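Local coordinates for protein Exo-1,5-alpha-l-arabinofuranobiosidase (Gibberella zeae, PDB 2YDT) that probably cuts arabinobiose units from the ends of alpha-1,5-linked L-arabinan, as a sialidase-like six-bladed beta-propeller glycosidase, at residues 51-54 against 55-58; 144-148 against 149-153; 201-205 against 206-210; 342-345 against 346-350. One frame throughout, in Å; residues are numbered along the deposited sequence.

Interaction 1: 51-54 against 55-58; sequences EPPN and VWFP
Glu-51 and Val-55 meet in the loop that joins strands 41-47 and 57-62, neighbouring strands of one four-stranded blade of the propeller. The carboxylate of Glu-51 bends back over its own loop: CG stands beside the backbone N (chi1 -69°) and the chain runs extended beyond it, which brings OE2 to the backbone of Val-55. There the N-H of Val-55 reaches OE2 at 2.9 Å in a fairly straight bond of 160°, meeting the oxygen from its anti side and tilted out of the carboxylate plane. The same oxygen lies 3.6 Å from Val-55 CG1, so the isopropyl group flanks the bond. Between the two ends the chain makes a tight bend through two successive cis peptides, before Pro-52 and before Pro-53.

Farther on, the Trp-56 side chain turns back toward the bend. The Asn-54 carbonyl O sits at the edge of its indole, near the ring plane and 3.3 Å from CE3. Pro-53 CG approaches CZ3 obliquely at 4.4 Å, a looser touch.

Partners outside the loop hold Glu-51 OE1: a salt bridge to Arg-85 and a hydrogen bond to Ser-114. Beyond, Val-55 pairs by backbone with Leu-84, Trp-56 makes a cation-pi contact with Lys-74, and Phe-57 lies on strand 57-62, which runs between strands 41-47 and 70-75.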
ATOM      1  N   GLU A  51      -0.943  24.971   2.688  1.00 10.69           N
ATOM      2  CA  GLU A  51      -2.284  25.133   2.159  1.00 11.21           C
ATOM      3  C   GLU A  51      -2.840  26.542   2.490  1.00 12.84           C
ATOM      4  O   GLU A  51      -2.582  27.010   3.554  1.00 13.75           O
ATOM      5  CB  GLU A  51      -3.195  24.106   2.803  1.00 11.83           C
ATOM      6  CG  GLU A  51      -2.886  22.678   2.355  1.00  8.97           C
ATOM      7  CD  GLU A  51      -3.800  21.665   3.001  1.00  9.70           C
ATOM      8  OE1 GLU A  51      -3.641  21.451   4.217  1.00 10.95           O
ATOM      9  OE2 GLU A  51      -4.679  21.111   2.289  1.00  8.88           O
ATOM     10  N   PRO A  52      -3.630  27.168   1.597  1.00 14.74           N
ATOM     11  CA  PRO A  52      -4.019  26.657   0.302  1.00 15.20           C
ATOM     12  C   PRO A  52      -2.934  26.803  -0.747  1.00 15.15           C
ATOM     13  O   PRO A  52      -1.920  27.465  -0.457  1.00 16.38           O
ATOM     14  CB  PRO A  52      -5.242  27.502  -0.070  1.00 16.20           C
ATOM     15  CG  PRO A  52      -5.003  28.785   0.654  1.00 17.33           C
ATOM     16  CD  PRO A  52      -4.314  28.442   1.911  1.00 15.65           C
ATOM     17  N   PRO A  53      -3.081  26.176  -1.909  1.00 15.61           N
ATOM     18  CA  PRO A  53      -4.197  25.318  -2.350  1.00 14.29           C
ATOM     19  C   PRO A  53      -4.259  24.013  -1.537  1.00 12.89           C
ATOM     20  O   PRO A  53      -3.241  23.600  -0.935  1.00 12.25           O
ATOM     21  CB  PRO A  53      -3.858  24.981  -3.786  1.00 16.09           C
ATOM     22  CG  PRO A  53      -2.522  25.508  -4.061  1.00 17.89           C
ATOM     23  CD  PRO A  53      -2.040  26.317  -2.928  1.00 16.06           C
ATOM     24  N   ASN A  54      -5.437  23.414  -1.496  1.00 10.89           N
ATOM     25  CA  ASN A  54      -5.610  22.114  -0.808  1.00  9.71           C
ATOM     26  C   ASN A  54      -4.588  21.100  -1.345  1.00  8.67           C
ATOM     27  O   ASN A  54      -4.266  21.089  -2.551  1.00  9.26           O
ATOM     28  CB  ASN A  54      -7.002  21.558  -1.070  1.00  8.87           C
ATOM     29  CG  ASN A  54      -8.117  22.460  -0.555  1.00 10.80           C
ATOM     30  OD1 ASN A  54      -7.939  23.226   0.411  1.00 13.61           O
ATOM     31  ND2 ASN A  54      -9.302  22.305  -1.159  1.00 11.89           N
ATOM     32  N   VAL A  55      -4.072  20.247  -0.447  1.00  8.93           N
ATOM     33  CA  VAL A  55      -3.122  19.210  -0.857  1.00  8.81           C
ATOM     34  C   VAL A  55      -3.671  18.304  -1.974  1.00  7.63           C
ATOM     35  O   VAL A  55      -4.880  18.111  -2.135  1.00  8.01           O
ATOM     36  CB  VAL A  55      -2.637  18.348   0.327  1.00  8.84           C
ATOM     37  CG1 VAL A  55      -1.782  19.213   1.298  1.00  8.16           C
ATOM     38  CG2 VAL A  55      -3.836  17.694   1.061  1.00  6.97           C
ATOM     39  N   TRP A  56      -2.747  17.768  -2.751  1.00  7.20           N
ATOM     40  CA  TRP A  56      -3.050  16.914  -3.907  1.00  6.88           C
ATOM     41  C   TRP A  56      -2.060  15.753  -3.918  1.00  6.79           C
ATOM     42  O   TRP A  56      -1.025  15.800  -3.240  1.00  6.31           O
ATOM     43  CB  TRP A  56      -2.927  17.696  -5.208  1.00  7.72           C
ATOM     44  CG  TRP A  56      -1.531  18.197  -5.451  1.00  8.12           C
ATOM     45  CD1 TRP A  56      -0.522  17.544  -6.125  1.00  9.37           C
ATOM     46  CD2 TRP A  56      -0.959  19.429  -4.982  1.00  7.38           C
ATOM     47  NE1 TRP A  56       0.636  18.269  -6.067  1.00  9.70           N
ATOM     48  CE2 TRP A  56       0.406  19.428  -5.366  1.00  8.36           C
ATOM     49  CE3 TRP A  56      -1.453  20.502  -4.250  1.00  9.75           C
ATOM     50  CZ2 TRP A  56       1.252  20.512  -5.118  1.00 10.11           C
ATOM     51  CZ3 TRP A  56      -0.597  21.560  -3.952  1.00 11.71           C
ATOM     52  CH2 TRP A  56       0.740  21.556  -4.394  1.00 11.56           C
ATOM     53  N   PHE A  57      -2.352  14.746  -4.733  1.00  6.77           N
ATOM     54  CA  PHE A  57      -1.402  13.651  -4.940  1.00  6.33           C
ATOM     55  C   PHE A  57      -0.650  13.943  -6.241  1.00  7.00           C
ATOM     56  O   PHE A  57      -1.250  13.866  -7.339  1.00  6.75           O
ATOM     57  CB  PHE A  57      -2.102  12.300  -5.066  1.00  7.27           C
ATOM     58  CG  PHE A  57      -2.853  11.868  -3.828  1.00  6.01           C
ATOM     59  CD1 PHE A  57      -2.315  12.018  -2.557  1.00  6.12           C
ATOM     60  CD2 PHE A  57      -4.038  11.174  -3.965  1.00  6.05           C
ATOM     61  CE1 PHE A  57      -3.009  11.558  -1.418  1.00  6.40           C
ATOM     62  CE2 PHE A  57      -4.735  10.675  -2.827  1.00  5.28           C
ATOM     63  CZ  PHE A  57      -4.201  10.904  -1.551  1.00  6.88           C
ATOM     64  N   PRO A  58       0.679  14.177  -6.161  1.00  6.21           N
ATOM     65  CA  PRO A  58       1.446  14.310  -7.420  1.00  7.14           C
ATOM     66  C   PRO A  58       1.517  12.984  -8.214  1.00  7.58           C
ATOM     67  O   PRO A  58       1.541  11.884  -7.632  1.00  8.51           O
ATOM     68  CB  PRO A  58       2.848  14.702  -6.943  1.00  7.92           C
ATOM     69  CG  PRO A  58       2.711  15.065  -5.492  1.00  7.70           C
ATOM     70  CD  PRO A  58       1.546  14.289  -4.978  1.00  6.44           C
TER

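Interaction 2: 144-148 against 149-153; sequences EALPN and PGLTP. With SO4 (sulfate ion), chain E.
Leu-151 packs its isobutyl group into the loop formed by 144-148, and this is the apolar centre of the contact. Its CD1 lies 3.8 Å from Leu-146 CB and about as far from Asn-148 CB, the Asn-148 and Leu-151 side chains running alongside each other in the same direction. Its CD2 reaches the end of Glu-144, whose extended chain crosses over the leucine with OE2 at 3.8 Å from that methyl. Pro-153 fills the base of the loop, its CG set 3.1 Å from Glu-144 O.

Among the backbone bonds, Leu-151 N-H closes a type II turn onto Asn-148 O at 3.3 Å; Gly-150, with a phi of 96°, occupies the turn position that suits glycine. Two inverse gamma turns, centred on Ala-145 and Pro-147, bend the other limb. Asn-148 O also accepts a bond from Gln-173.

A sulfate, probably from the crystallisation liquor, is held where the limbs converge. Its O3 is gripped by two backbone N-H groups, from Glu-144 at 3.0 Å and from Thr-152 at 2.9 Å, both nearly straight. Thr-152 OG1 donates to sulfate O2 at 2.6 Å, its first torsion (62°) placing the hydroxyl on the anion's side.

Overall this is a connection between two propeller blades, from strand 134-142 to strand 154-162, and through Pro-147 it lines the sugar pocket, touching both the arabinofuranose and the iminosugar.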
ATOM      1  N   GLU A 144     -12.325  11.363  12.692  1.00  8.69           N
ATOM      2  CA  GLU A 144     -11.134  12.162  12.819  1.00  9.38           C
ATOM      3  C   GLU A 144      -9.875  11.342  12.528  1.00  8.54           C
ATOM      4  O   GLU A 144      -9.696  10.238  13.052  1.00  8.66           O
ATOM      5  CB  GLU A 144     -11.061  12.688  14.265  1.00  9.96           C
ATOM      6  CG  GLU A 144      -9.847  13.516  14.540  1.00 13.77           C
ATOM      7  CD  GLU A 144      -9.840  14.198  15.894  1.00 18.04           C
ATOM      8  OE1 GLU A 144      -9.104  15.193  16.004  1.00 18.71           O
ATOM      9  OE2 GLU A 144     -10.561  13.759  16.802  1.00 19.81           O
ATOM     10  N   ALA A 145      -8.996  11.909  11.715  1.00  8.81           N
ATOM     11  CA  ALA A 145      -7.806  11.227  11.201  1.00  8.92           C
ATOM     12  C   ALA A 145      -6.642  11.193  12.163  1.00  8.86           C
ATOM     13  O   ALA A 145      -5.543  11.620  11.815  1.00  8.42           O
ATOM     14  CB  ALA A 145      -7.379  11.902   9.841  1.00  8.79           C
ATOM     15  N   LEU A 146      -6.862  10.609  13.350  1.00  8.17           N
ATOM     16  CA  LEU A 146      -5.792  10.273  14.276  1.00  8.19           C
ATOM     17  C   LEU A 146      -5.956   8.827  14.678  1.00  8.35           C
ATOM     18  O   LEU A 146      -7.085   8.367  14.849  1.00  9.31           O
ATOM     19  CB  LEU A 146      -5.850  11.162  15.542  1.00  8.72           C
ATOM     20  CG  LEU A 146      -5.678  12.644  15.345  1.00 10.76           C
ATOM     21  CD1 LEU A 146      -5.963  13.344  16.705  1.00 11.46           C
ATOM     22  CD2 LEU A 146      -4.298  12.938  14.841  1.00 12.14           C
ATOM     23  N   PRO A 147      -4.844   8.068  14.790  1.00  9.09           N
ATOM     24  CA  PRO A 147      -4.943   6.608  15.036  1.00  9.49           C
ATOM     25  C   PRO A 147      -5.114   6.264  16.516  1.00 10.36           C
ATOM     26  O   PRO A 147      -4.268   5.566  17.113  1.00 10.56           O
ATOM     27  CB  PRO A 147      -3.592   6.078  14.511  1.00 10.14           C
ATOM     28  CG  PRO A 147      -2.674   7.226  14.803  1.00 10.62           C
ATOM     29  CD  PRO A 147      -3.459   8.471  14.479  1.00 10.60           C
ATOM     30  N   ASN A 148      -6.162   6.822  17.109  1.00  9.83           N
ATOM     31  CA  ASN A 148      -6.428   6.752  18.541  1.00 10.48           C
ATOM     32  C   ASN A 148      -7.682   5.935  18.799  1.00  9.71           C
ATOM     33  O   ASN A 148      -8.668   6.063  18.080  1.00 10.23           O
ATOM     34  CB  ASN A 148      -6.659   8.161  19.092  1.00 10.49           C
ATOM     35  CG  ASN A 148      -5.401   9.053  19.035  1.00 14.99           C
ATOM     36  OD1 ASN A 148      -4.282   8.578  18.827  1.00 17.24           O
ATOM     37  ND2 ASN A 148      -5.594  10.345  19.317  1.00 15.53           N
ATOM     38  N   PRO A 149      -7.664   5.075  19.842  1.00 11.88           N
ATOM     39  CA  PRO A 149      -8.834   4.252  20.126  1.00 12.82           C
ATOM     40  C   PRO A 149     -10.058   5.117  20.415  1.00 11.98           C
ATOM     41  O   PRO A 149      -9.943   6.124  21.143  1.00 13.33           O
ATOM     42  CB  PRO A 149      -8.416   3.424  21.355  1.00 13.94           C
ATOM     43  CG  PRO A 149      -7.268   4.098  21.925  1.00 15.12           C
ATOM     44  CD  PRO A 149      -6.561   4.826  20.780  1.00 12.79           C
ATOM     45  N   GLY A 150     -11.207   4.740  19.848  1.00 11.93           N
ATOM     46  CA  GLY A 150     -12.481   5.398  20.124  1.00 11.75           C
ATOM     47  C   GLY A 150     -12.832   6.449  19.109  1.00 10.75           C
ATOM     48  O   GLY A 150     -14.001   6.772  18.939  1.00 12.34           O
ATOM     49  N   LEU A 151     -11.839   6.916  18.345  1.00  9.92           N
ATOM     50  CA  LEU A 151     -12.143   7.686  17.124  1.00  9.71           C
ATOM     51  C   LEU A 151     -12.601   6.764  15.992  1.00  9.35           C
ATOM     52  O   LEU A 151     -12.395   5.560  16.066  1.00  9.65           O
ATOM     53  CB  LEU A 151     -10.934   8.542  16.685  1.00  9.70           C
ATOM     54  CG  LEU A 151     -10.313   9.453  17.742  1.00 10.43           C
ATOM     55  CD1 LEU A 151      -9.173  10.224  17.151  1.00 10.49           C
ATOM     56  CD2 LEU A 151     -11.310  10.421  18.358  1.00 12.77           C
ATOM     57  N   THR A 152     -13.231   7.329  14.964  1.00  8.16           N
ATOM     58  CA  THR A 152     -13.839   6.516  13.914  1.00  8.09           C
ATOM     59  C   THR A 152     -13.275   6.702  12.469  1.00  7.75           C
ATOM     60  O   THR A 152     -14.030   6.521  11.491  1.00  8.13           O
ATOM     61  CB  THR A 152     -15.354   6.759  13.867  1.00  8.29           C
ATOM     62  OG1 THR A 152     -15.624   8.127  13.562  1.00  9.69           O
ATOM     63  CG2 THR A 152     -16.001   6.428  15.205  1.00  7.39           C
ATOM     64  N   PRO A 153     -11.975   6.982  12.300  1.00  7.35           N
ATOM     65  CA  PRO A 153     -11.505   7.134  10.914  1.00  7.94           C
ATOM     66  C   PRO A 153     -11.429   5.855  10.088  1.00  7.24           C
ATOM     67  O   PRO A 153     -11.407   4.746  10.622  1.00  7.74           O
ATOM     68  CB  PRO A 153     -10.106   7.738  11.072  1.00  8.20           C
ATOM     69  CG  PRO A 153      -9.640   7.195  12.398  1.00  7.70           C
ATOM     70  CD  PRO A 153     -10.889   7.211  13.259  1.00  6.74           C
TER
HETATM   71  S   SO4 E1503     -14.877  10.743  15.584  0.85 20.68           S
HETATM   72  O1  SO4 E1503     -15.276  11.834  14.693  0.85 22.32           O
HETATM   73  O2  SO4 E1503     -15.907   9.727  15.588  0.85 22.19           O
HETATM   74  O3  SO4 E1503     -13.593  10.227  15.149  0.85 14.28           O
HETATM   75  O4  SO4 E1503     -14.783  11.252  16.977  0.85 23.45           O

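Interaction 3: 201-205 against 206-210; sequences TKYAN and YYARP
Tyr-203, Ala-208, Thr-201 and Pro-210 form the tight side of this bend. Tyr-203 CB meets Ala-208 CB at 3.7 Å, and Pro-210 CG comes up to the edge of the tyrosine ring, close to its plane, 4.0 Å from CD2. Thr-201 CG2 crosses the proline to touch its CB at 3.8 Å; a chi1 of -83° puts OG1 beside the threonine N and CG2 anti to it, turned to the proline. The Tyr-203 hydroxyl is bound beyond the loop by His-261, Tyr-227 and Arg-248, while its ring stacks on Tyr-229.

The exposed tip is held mainly by polar bonds. Asn-205 O accepts the Ala-208 N-H at 3.0 Å, closing a type I turn, and a water between the limbs lies within hydrogen-bonding distance of Asn-205 O (2.8 Å) and Ala-208 O (2.9 Å). In the conformer described here (a second was modelled), Asn-205 OD1 takes the Tyr-207 N-H at 2.8 Å, in the carbonyl plane but bent to 136°. In addition, the edge of Tyr-206 rests on the face of Tyr-207, with CD2 3.6 Å above the ring centre.

An Asx turn laid over a type I turn caps this loop, which joins two propeller blades, strand 198-201 to strand 209-217, and delivers Arg-209 to the iminosugar pocket.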
ATOM      1  N   THR A 201     -10.425  -8.994   8.935  1.00  7.95           N
ATOM      2  CA  THR A 201      -9.569  -9.397  10.051  1.00  8.10           C
ATOM      3  C   THR A 201      -9.930  -8.504  11.218  1.00  9.36           C
ATOM      4  O   THR A 201      -9.996  -7.283  11.095  1.00  8.58           O
ATOM      5  CB  THR A 201      -8.045  -9.275   9.705  1.00  8.13           C
ATOM      6  OG1 THR A 201      -7.618 -10.436   8.990  1.00  7.90           O
ATOM      7  CG2 THR A 201      -7.182  -9.138  10.958  1.00  8.69           C
ATOM      8  N   LYS A 202     -10.208  -9.122  12.361  1.00  9.02           N
ATOM      9  CA  LYS A 202     -10.520  -8.404  13.579  1.00  9.23           C
ATOM     10  C   LYS A 202     -10.188  -9.277  14.778  1.00 10.43           C
ATOM     11  O   LYS A 202     -10.177 -10.494  14.681  1.00 10.84           O
ATOM     12  CB  LYS A 202     -11.986  -7.996  13.648  1.00 10.51           C
ATOM     13  CG  LYS A 202     -12.977  -9.136  13.653  1.00 11.76           C
ATOM     14  CD  LYS A 202     -14.383  -8.595  13.391  1.00 15.68           C
ATOM     15  CE  LYS A 202     -15.405  -9.708  13.352  1.00 19.78           C
ATOM     16  NZ  LYS A 202     -16.728  -9.128  13.017  1.00 22.17           N
ATOM     17  N   TYR A 203      -9.918  -8.638  15.903  1.00  9.21           N
ATOM     18  CA  TYR A 203      -9.450  -9.309  17.110  1.00  9.64           C
ATOM     19  C   TYR A 203     -10.298  -8.933  18.329  1.00 10.59           C
ATOM     20  O   TYR A 203     -10.654  -7.810  18.524  1.00 10.64           O
ATOM     21  CB  TYR A 203      -7.968  -9.002  17.331  1.00  8.65           C
ATOM     22  CG  TYR A 203      -7.096  -9.700  16.319  1.00  8.78           C
ATOM     23  CD1 TYR A 203      -6.756 -11.043  16.438  1.00  9.64           C
ATOM     24  CD2 TYR A 203      -6.661  -9.048  15.167  1.00  9.10           C
ATOM     25  CE1 TYR A 203      -5.998 -11.673  15.502  1.00  8.92           C
ATOM     26  CE2 TYR A 203      -5.918  -9.681  14.219  1.00  9.60           C
ATOM     27  CZ  TYR A 203      -5.561 -11.013  14.375  1.00  8.53           C
ATOM     28  OH  TYR A 203      -4.836 -11.685  13.423  1.00  9.86           O
ATOM     29  N   ALA A 204     -10.605  -9.933  19.146  1.00 10.70           N
ATOM     30  CA  ALA A 204     -11.426  -9.794  20.343  1.00 10.53           C
ATOM     31  C   ALA A 204     -10.875  -8.825  21.390  1.00 11.01           C
ATOM     32  O   ALA A 204     -11.656  -8.161  22.100  1.00 12.41           O
ATOM     33  CB  ALA A 204     -11.598 -11.207  20.994  1.00 11.31           C
ATOM     34  N   ASN A 205      -9.556  -8.742  21.488  0.50 10.92           N
ATOM     35  CA  ASN A 205      -8.920  -7.721  22.326  0.50 11.52           C
ATOM     36  C   ASN A 205      -9.189  -6.340  21.724  0.50 11.18           C
ATOM     37  O   ASN A 205      -8.717  -6.046  20.608  0.50 11.55           O
ATOM     38  CB  ASN A 205      -7.419  -7.962  22.472  0.50 11.00           C
ATOM     39  CG  ASN A 205      -6.762  -6.980  23.449  0.50 12.59           C
ATOM     40  OD1 ASN A 205      -7.003  -5.779  23.381  0.50 14.32           O
ATOM     41  ND2 ASN A 205      -5.912  -7.488  24.339  0.50  9.55           N
ATOM     42  N   TYR A 206      -9.928  -5.510  22.460  1.00 11.70           N
ATOM     43  CA  TYR A 206     -10.365  -4.199  21.972  1.00 11.23           C
ATOM     44  C   TYR A 206      -9.168  -3.403  21.476  1.00 11.43           C
ATOM     45  O   TYR A 206      -9.256  -2.673  20.470  1.00  9.92           O
ATOM     46  CB  TYR A 206     -11.057  -3.376  23.063  1.00 11.55           C
ATOM     47  CG  TYR A 206     -11.379  -2.013  22.574  1.00  9.43           C
ATOM     48  CD1 TYR A 206     -12.507  -1.784  21.797  1.00  9.37           C
ATOM     49  CD2 TYR A 206     -10.537  -0.944  22.833  1.00 10.02           C
ATOM     50  CE1 TYR A 206     -12.765  -0.536  21.274  1.00 11.14           C
ATOM     51  CE2 TYR A 206     -10.825   0.288  22.365  1.00 10.39           C
ATOM     52  CZ  TYR A 206     -11.917   0.500  21.577  1.00 10.33           C
ATOM     53  OH  TYR A 206     -12.164   1.760  21.076  1.00 13.80           O
ATOM     54  N   TYR A 207      -8.066  -3.458  22.219  1.00 10.82           N
ATOM     55  CA  TYR A 207      -6.943  -2.584  21.921  1.00 11.10           C
ATOM     56  C   TYR A 207      -6.077  -3.024  20.742  1.00 10.32           C
ATOM     57  O   TYR A 207      -5.205  -2.287  20.328  1.00 10.49           O
ATOM     58  CB  TYR A 207      -6.113  -2.366  23.185  1.00 12.29           C
ATOM     59  CG  TYR A 207      -6.889  -1.504  24.151  1.00 14.17           C
ATOM     60  CD1 TYR A 207      -7.094  -0.148  23.875  1.00 19.44           C
ATOM     61  CD2 TYR A 207      -7.466  -2.042  25.284  1.00 21.21           C
ATOM     62  CE1 TYR A 207      -7.820   0.645  24.711  1.00 22.19           C
ATOM     63  CE2 TYR A 207      -8.206  -1.242  26.131  1.00 22.43           C
ATOM     64  CZ  TYR A 207      -8.365   0.086  25.841  1.00 22.90           C
ATOM     65  OH  TYR A 207      -9.119   0.871  26.693  1.00 30.71           O
ATOM     66  N   ALA A 208      -6.331  -4.219  20.179  1.00  9.00           N
ATOM     67  CA  ALA A 208      -5.632  -4.658  18.978  1.00  7.65           C
ATOM     68  C   ALA A 208      -5.994  -3.740  17.810  1.00  8.54           C
ATOM     69  O   ALA A 208      -7.111  -3.268  17.706  1.00  8.99           O
ATOM     70  CB  ALA A 208      -5.980  -6.094  18.611  1.00  7.56           C
ATOM     71  N   ARG A 209      -5.012  -3.511  16.958  1.00  7.72           N
ATOM     72  CA  ARG A 209      -5.139  -2.596  15.795  1.00  7.82           C
ATOM     73  C   ARG A 209      -4.468  -3.243  14.590  1.00  7.43           C
ATOM     74  O   ARG A 209      -3.417  -2.805  14.113  1.00  7.55           O
ATOM     75  CB  ARG A 209      -4.557  -1.215  16.082  1.00  7.95           C
ATOM     76  CG  ARG A 209      -5.325  -0.435  17.122  1.00  8.14           C
ATOM     77  CD  ARG A 209      -4.576   0.840  17.495  1.00  8.11           C
ATOM     78  NE  ARG A 209      -4.525   1.739  16.362  1.00  6.60           N
ATOM     79  CZ  ARG A 209      -5.535   2.481  15.920  1.00  7.39           C
ATOM     80  NH1 ARG A 209      -6.679   2.585  16.582  1.00  8.61           N
ATOM     81  NH2 ARG A 209      -5.366   3.173  14.809  1.00  9.57           N
ATOM     82  N   PRO A 210      -5.097  -4.304  14.027  1.00  7.64           N
ATOM     83  CA  PRO A 210      -4.665  -4.763  12.707  1.00  7.25           C
ATOM     84  C   PRO A 210      -4.872  -3.631  11.713  1.00  7.26           C
ATOM     85  O   PRO A 210      -5.876  -2.931  11.811  1.00  7.90           O
ATOM     86  CB  PRO A 210      -5.599  -5.949  12.407  1.00  7.49           C
ATOM     87  CG  PRO A 210      -6.852  -5.604  13.182  1.00  7.39           C
ATOM     88  CD  PRO A 210      -6.347  -4.962  14.459  1.00  6.62           C
TER
HETATM   89  O   HOH W   1      -9.485  -4.792  18.228  1.00  8.54           O

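Interaction 4: 342-345 against 346-350; sequences AGIL and PPAGG
Ile-344 and Ala-348 face each other across the bend: CG1 of the isoleucine is 4.0 Å from the alanine CB, and Ile-344 O is 3.8 Å from the same Ala-348 CB. The Ile-344 side chain reaches this position because CG1 lies between the backbone N and the carbonyl carbon (chi1 67°), with CD1 extended toward Pro-347 O at 4.2 Å. Next to them, Leu-345 CB packs on Pro-346 CD at 3.6 Å, the two side chains lying at a slant to one another.

The cis peptide before Pro-347 turns the chain back on itself, bringing Ala-348 round to Ile-344, and Gly-349 and Gly-350 follow with positive phi angles. Polar bonds from outside steady both limbs: Asn-352 ND2 donates to Ile-344 O, and Asp-25 OD1 accepts the Ala-348 N-H.

Leu-345 itself touches the bound arabinofuranose and belongs to its pocket, beside Tyr-323 and Leu-29. The loop as a whole links strands 336-341 and 354-360, neighbours in one antiparallel blade; Pro-346 meets Asp-25 and Pro-26, just before strand 28-35 of another blade.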
ATOM      1  N   ALA A 342       9.221   6.830   0.728  1.00  8.09           N
ATOM      2  CA  ALA A 342       9.147   8.275   0.934  1.00  7.61           C
ATOM      3  C   ALA A 342       9.486   8.644   2.365  1.00  8.02           C
ATOM      4  O   ALA A 342       8.968   9.609   2.919  1.00  8.08           O
ATOM      5  CB  ALA A 342       7.802   8.863   0.454  1.00  7.47           C
ATOM      6  N   GLY A 343      10.396   7.900   2.979  1.00  7.58           N
ATOM      7  CA  GLY A 343      10.923   8.314   4.246  1.00  7.67           C
ATOM      8  C   GLY A 343      10.119   7.838   5.433  1.00  8.15           C
ATOM      9  O   GLY A 343       9.303   6.893   5.338  1.00  7.77           O
ATOM     10  N   ILE A 344      10.380   8.474   6.568  1.00  8.31           N
ATOM     11  CA  ILE A 344       9.890   8.021   7.851  1.00  8.02           C
ATOM     12  C   ILE A 344       8.756   8.870   8.407  1.00  8.55           C
ATOM     13  O   ILE A 344       8.553  10.014   8.010  1.00  8.09           O
ATOM     14  CB  ILE A 344      11.023   7.968   8.909  1.00  8.73           C
ATOM     15  CG1 ILE A 344      11.542   9.374   9.242  1.00 10.35           C
ATOM     16  CG2 ILE A 344      12.196   7.118   8.402  1.00  8.61           C
ATOM     17  CD1 ILE A 344      12.576   9.368  10.394  1.00 11.70           C
ATOM     18  N   LEU A 345       8.011   8.282   9.336  1.00  8.53           N
ATOM     19  CA  LEU A 345       6.963   8.988  10.050  1.00  8.67           C
ATOM     20  C   LEU A 345       7.483  10.255  10.715  1.00  8.99           C
ATOM     21  O   LEU A 345       8.670  10.303  11.097  1.00  8.72           O
ATOM     22  CB  LEU A 345       6.364   8.076  11.126  1.00  8.44           C
ATOM     23  CG  LEU A 345       5.474   6.965  10.578  1.00  8.99           C
ATOM     24  CD1 LEU A 345       5.315   5.876  11.697  1.00  9.90           C
ATOM     25  CD2 LEU A 345       4.129   7.523  10.167  1.00  9.76           C
ATOM     26  N   PRO A 346       6.623  11.283  10.845  1.00  9.68           N
ATOM     27  CA  PRO A 346       7.107  12.474  11.568  1.00  9.60           C
ATOM     28  C   PRO A 346       7.400  12.145  13.045  1.00 10.30           C
ATOM     29  O   PRO A 346       6.735  11.280  13.651  1.00 10.53           O
ATOM     30  CB  PRO A 346       5.942  13.467  11.408  1.00 10.51           C
ATOM     31  CG  PRO A 346       4.766  12.596  11.255  1.00 10.88           C
ATOM     32  CD  PRO A 346       5.201  11.423  10.490  1.00  9.23           C
ATOM     33  N   PRO A 347       8.396  12.846  13.635  1.00 11.02           N
ATOM     34  CA  PRO A 347       9.170  13.941  13.059  1.00 11.05           C
ATOM     35  C   PRO A 347      10.300  13.463  12.176  1.00  9.88           C
ATOM     36  O   PRO A 347      11.096  12.613  12.587  1.00 10.48           O
ATOM     37  CB  PRO A 347       9.723  14.676  14.311  1.00 11.55           C
ATOM     38  CG  PRO A 347       9.770  13.653  15.355  1.00 12.61           C
ATOM     39  CD  PRO A 347       8.761  12.578  15.039  1.00 12.42           C
ATOM     40  N   ALA A 348      10.344  13.965  10.937  1.00  9.77           N
ATOM     41  CA  ALA A 348      11.308  13.518   9.955  1.00  9.80           C
ATOM     42  C   ALA A 348      12.504  14.442   9.747  1.00 10.03           C
ATOM     43  O   ALA A 348      13.405  14.146   8.961  1.00 10.26           O
ATOM     44  CB  ALA A 348      10.599  13.195   8.595  1.00  9.36           C
ATOM     45  N   GLY A 349      12.499  15.567  10.462  1.00 11.57           N
ATOM     46  CA  GLY A 349      13.670  16.456  10.482  1.00 11.61           C
ATOM     47  C   GLY A 349      14.034  17.101   9.170  1.00 11.30           C
ATOM     48  O   GLY A 349      15.176  17.512   8.971  1.00 11.40           O
ATOM     49  N   GLY A 350      13.068  17.215   8.263  1.00  9.91           N
ATOM     50  CA  GLY A 350      13.294  17.787   6.936  1.00  9.97           C
ATOM     51  C   GLY A 350      13.954  16.851   5.934  1.00 10.40           C
ATOM     52  O   GLY A 350      14.251  17.274   4.831  1.00 10.25           O
TER

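How the interactions relate
Three of the four loops contribute to the sugar pocket. Interactions 2 and 3 touch, their centres about 14 Å apart: Pro-147 CB packs 3.4 Å from Arg-209 NH2, and Tyr-206 OH comes 3.4 Å from Gly-150 N, so the two interblade connections lie against each other. Arg-209 serves the iminosugar, while Pro-147 meets both sugars. Interaction 4 contributes Leu-345 to the arabinofuranose, and stands about 8 Å by nearest atoms from interaction 2. Interaction 1 lies aside, the Val-55 side chain about 11 Å from the arabinofuranose, and interactions 1 and 4 are about 10 Å apart at their nearest atoms. Along the chain the four contacts follow in series.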